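Local coordinates for zona pellucida sperm-binding protein 1 (Gallus gallus, PDB 6GF6) that probably cross-links filaments of the egg coat as a homodimer joined through its first ZP-N domain, at residues B[43-48]-B[53-58]. The protein carries 2 engineered substitutions. Residues are numbered along the deposited sequence; the frame is centred on the assembly and turned at random.
With NAG (2-acetamido-2-deoxy-beta-D-glucopyranose), chain E.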
ATOM      1  N   PHE B  43      -3.323  17.195  -6.692  1.00 31.47           N
ATOM      2  CA  PHE B  43      -4.241  16.061  -6.666  1.00 31.00           C
ATOM      3  C   PHE B  43      -4.286  15.480  -5.264  1.00 30.40           C
ATOM      4  O   PHE B  43      -3.251  15.112  -4.705  1.00 32.84           O
ATOM      5  CB  PHE B  43      -3.832  14.965  -7.653  1.00 30.87           C
ATOM      6  CG  PHE B  43      -3.840  15.391  -9.084  1.00 31.85           C
ATOM      7  CD1 PHE B  43      -2.741  16.021  -9.639  1.00 32.46           C
ATOM      8  CD2 PHE B  43      -4.948  15.152  -9.885  1.00 32.50           C
ATOM      9  CE1 PHE B  43      -2.748  16.416 -10.968  1.00 37.72           C
ATOM     10  CE2 PHE B  43      -4.963  15.543 -11.219  1.00 37.99           C
ATOM     11  CZ  PHE B  43      -3.859  16.176 -11.760  1.00 34.47           C
ATOM     12  N   GLU B  44      -5.479  15.459  -4.689  1.00 33.82           N
ATOM     13  CA  GLU B  44      -5.705  14.811  -3.408  1.00 34.09           C
ATOM     14  C   GLU B  44      -5.381  13.327  -3.507  1.00 35.06           C
ATOM     15  O   GLU B  44      -5.610  12.685  -4.535  1.00 35.58           O
ATOM     16  CB  GLU B  44      -7.157  15.009  -2.970  1.00 31.06           C
ATOM     17  CG  GLU B  44      -7.418  16.431  -2.521  1.00 35.71           C
ATOM     18  CD  GLU B  44      -6.559  16.848  -1.349  1.00 37.43           C
ATOM     19  OE1 GLU B  44      -5.756  17.781  -1.543  1.00 34.05           O
ATOM     20  OE2 GLU B  44      -6.632  16.212  -0.272  1.00 39.51           O
ATOM     21  N   VAL B  45      -4.792  12.799  -2.451  1.00 37.72           N
ATOM     22  CA  VAL B  45      -4.420  11.393  -2.376  1.00 34.82           C
ATOM     23  C   VAL B  45      -5.518  10.610  -1.671  1.00 38.73           C
ATOM     24  O   VAL B  45      -5.903  10.943  -0.544  1.00 40.71           O
ATOM     25  CB  VAL B  45      -3.077  11.235  -1.652  1.00 37.70           C
ATOM     26  CG1 VAL B  45      -2.787   9.777  -1.391  1.00 36.34           C
ATOM     27  CG2 VAL B  45      -1.964  11.892  -2.462  1.00 37.01           C
ATOM     28  N   ALA B  46      -6.001   9.540  -2.314  1.00 38.13           N
ATOM     29  CA  ALA B  46      -6.944   8.628  -1.683  1.00 38.67           C
ATOM     30  C   ALA B  46      -6.457   7.197  -1.868  1.00 39.49           C
ATOM     31  O   ALA B  46      -5.959   6.826  -2.937  1.00 37.88           O
ATOM     32  CB  ALA B  46      -8.352   8.780  -2.271  1.00 36.41           C
ATOM     33  N   ASN B  47      -6.652   6.388  -0.827  1.00 44.09           N
ATOM     34  CA  ASN B  47      -6.242   4.985  -0.850  1.00 43.41           C
ATOM     35  C   ASN B  47      -6.921   4.221  -1.979  1.00 43.01           C
ATOM     36  O   ASN B  47      -6.263   3.527  -2.768  1.00 41.36           O
ATOM     37  CB  ASN B  47      -6.593   4.345   0.489  1.00 48.85           C
ATOM     38  CG  ASN B  47      -5.623   4.701   1.590  1.00 52.42           C
ATOM     39  OD1 ASN B  47      -4.515   5.206   1.357  1.00 44.94           O
ATOM     40  ND2 ASN B  47      -6.081   4.487   2.822  1.00 61.90           N
ATOM     41  N   CYS B  48      -8.249   4.302  -2.042  1.00 39.46           N
ATOM     42  CA  CYS B  48      -9.026   3.563  -3.031  1.00 36.28           C
ATOM     43  C   CYS B  48      -8.925   4.332  -4.340  1.00 33.70           C
ATOM     44  O   CYS B  48      -9.638   5.314  -4.567  1.00 36.61           O
ATOM     45  CB  CYS B  48     -10.466   3.394  -2.562  1.00 35.28           C
ATOM     46  SG  CYS B  48     -11.499   2.460  -3.698  1.00 43.14           S
ATOM     47  N   HIS B  53      -1.311   5.013  -5.288  1.00 52.86           N
ATOM     48  CA  HIS B  53      -0.685   5.836  -4.263  1.00 39.77           C
ATOM     49  C   HIS B  53      -1.519   5.770  -2.992  1.00 36.51           C
ATOM     50  O   HIS B  53      -2.737   5.590  -3.040  1.00 33.44           O
ATOM     51  CB  HIS B  53      -0.475   7.295  -4.714  1.00 39.09           C
ATOM     52  CG  HIS B  53      -1.714   7.981  -5.203  1.00 43.12           C
ATOM     53  ND1 HIS B  53      -1.673   9.007  -6.123  1.00 41.77           N
ATOM     54  CD2 HIS B  53      -3.020   7.809  -4.891  1.00 43.82           C
ATOM     55  CE1 HIS B  53      -2.901   9.429  -6.362  1.00 44.97           C
ATOM     56  NE2 HIS B  53      -3.737   8.719  -5.628  1.00 45.61           N
ATOM     57  N   TRP B  54      -0.843   5.894  -1.850  1.00 33.29           N
ATOM     58  CA  TRP B  54      -1.487   5.644  -0.571  1.00 34.19           C
ATOM     59  C   TRP B  54      -0.913   6.561   0.500  1.00 34.35           C
ATOM     60  O   TRP B  54       0.170   7.134   0.351  1.00 35.81           O
ATOM     61  CB  TRP B  54      -1.329   4.178  -0.141  1.00 30.87           C
ATOM     62  CG  TRP B  54      -1.794   3.186  -1.164  1.00 31.15           C
ATOM     63  CD1 TRP B  54      -3.038   2.634  -1.267  1.00 30.70           C
ATOM     64  CD2 TRP B  54      -1.018   2.627  -2.232  1.00 31.21           C
ATOM     65  NE1 TRP B  54      -3.085   1.767  -2.332  1.00 32.42           N
ATOM     66  CE2 TRP B  54      -1.857   1.746  -2.942  1.00 32.38           C
ATOM     67  CE3 TRP B  54       0.305   2.787  -2.657  1.00 31.75           C
ATOM     68  CZ2 TRP B  54      -1.417   1.025  -4.051  1.00 38.48           C
ATOM     69  CZ3 TRP B  54       0.740   2.072  -3.759  1.00 29.89           C
ATOM     70  CH2 TRP B  54      -0.118   1.202  -4.443  1.00 31.17           C
ATOM     71  N   LEU B  55      -1.669   6.685   1.587  1.00 37.40           N
ATOM     72  CA  LEU B  55      -1.283   7.415   2.786  1.00 39.69           C
ATOM     73  C   LEU B  55      -1.475   6.582   4.037  1.00 42.64           C
ATOM     74  O   LEU B  55      -2.516   6.012   4.212  1.00 49.43           O
ATOM     75  CB  LEU B  55      -2.095   8.687   2.941  1.00 40.84           C
ATOM     76  CG  LEU B  55      -1.836   9.862   2.030  1.00 40.84           C
ATOM     77  CD1 LEU B  55      -2.660  11.037   2.489  1.00 41.38           C
ATOM     78  CD2 LEU B  55      -0.376  10.227   2.051  1.00 40.96           C
ATOM     79  N   ASN B  56      -0.480   6.532   4.910  1.00 40.68           N
ATOM     80  CA  ASN B  56      -0.557   5.796   6.164  1.00 47.25           C
ATOM     81  C   ASN B  56       0.126   6.587   7.267  1.00 51.64           C
ATOM     82  O   ASN B  56       0.927   7.489   7.013  1.00 51.19           O
ATOM     83  CB  ASN B  56       0.084   4.406   6.067  1.00 53.45           C
ATOM     84  CG  ASN B  56      -0.848   3.381   5.470  1.00 58.46           C
ATOM     85  OD1 ASN B  56      -1.761   2.893   6.134  1.00 60.57           O
ATOM     86  ND2 ASN B  56      -0.631   3.050   4.209  1.00 62.49           N
ATOM     87  N   THR B  57      -0.213   6.238   8.501  1.00 58.14           N
ATOM     88  CA  THR B  57       0.425   6.792   9.686  1.00 67.58           C
ATOM     89  C   THR B  57       1.247   5.688  10.336  1.00 71.83           C
ATOM     90  O   THR B  57       0.724   4.604  10.619  1.00 72.41           O
ATOM     91  CB  THR B  57      -0.612   7.347  10.663  1.00 73.54           C
ATOM     92  OG1 THR B  57      -1.326   6.263  11.268  1.00 81.35           O
ATOM     93  CG2 THR B  57      -1.603   8.259   9.944  1.00 71.23           C
ATOM     94  N   GLY B  58       2.534   5.952  10.533  1.00 77.10           N
ATOM     95  CA  GLY B  58       3.425   4.983  11.136  1.00 81.54           C
ATOM     96  C   GLY B  58       3.143   4.763  12.610  1.00 87.63           C
ATOM     97  O   GLY B  58       2.387   5.489  13.257  1.00 89.42           O
TER
HETATM   98  C1  NAG E 900      -5.396   4.772   4.041  1.00 68.66           C
HETATM   99  C2  NAG E 900      -6.091   5.936   4.756  1.00 73.78           C
HETATM  100  C3  NAG E 900      -5.438   6.193   6.112  1.00 74.47           C
HETATM  101  C4  NAG E 900      -5.375   4.914   6.931  1.00 74.00           C
HETATM  102  C5  NAG E 900      -4.686   3.814   6.127  1.00 70.77           C
HETATM  103  C6  NAG E 900      -4.671   2.472   6.829  1.00 67.51           C
HETATM  104  C7  NAG E 900      -7.073   7.562   3.162  1.00 78.78           C
HETATM  105  C8  NAG E 900      -8.319   6.717   3.153  1.00 81.53           C
HETATM  106  N2  NAG E 900      -6.067   7.139   3.945  1.00 75.75           N
HETATM  107  O3  NAG E 900      -6.187   7.184   6.808  1.00 75.42           O
HETATM  108  O4  NAG E 900      -4.656   5.150   8.137  1.00 74.99           O
HETATM  109  O5  NAG E 900      -5.377   3.622   4.883  1.00 72.92           O
HETATM  110  O6  NAG E 900      -3.983   1.481   6.076  1.00 64.31           O
HETATM  111  O7  NAG E 900      -6.983   8.588   2.496  1.00 79.45           O
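The side-chain carbonyl of Asn47 ties the loop after strand 42-44 to strand 53-57: Leu55 N donates to Asn47 OD1 over 3.2 Å, with an N-H...O angle of 174°. The donor sits nearly in line with the carbonyl, so this bond helps fix the amide whose ND2 carries the N-linked sugar, joined to NAG C1. The tight part lies on the inner side. There Val45 has CG1 anti to its backbone N (chi1 172°), which sends that methyl against Leu55 CG at 3.6 Å and His53 CD2 at 4.0 Å. Ala46 O lies near the plane of the imidazole, at its edge, 3.7 Å from His53 CD2. Phe65 and Val35 close over Val45 and His53 from strands 63-68 and 30-36. The loose, solvent-facing side belongs to Ala46, whose methyl points away. The GlcNAc runs past Leu55 O to Asn56, whose amide end lies beside NAG O6, and is hydrogen-bonded to Glu44 N of the second subunit. A leucine here instead of Asn56 would set an apolar branch beside that hydroxyl, which would probably lose its polar neighbour and leave this arm of the sugar freer to turn. Beyond Asn47, Cys48 SG forms the disulfide with Cys48 of the second subunit, and Trp54 stacks on His73 of that subunit. Two sheets bridged at a glycosylated edge beside the interchain disulfide fit the Ig-like ZP-N1 homodimer of ZP1.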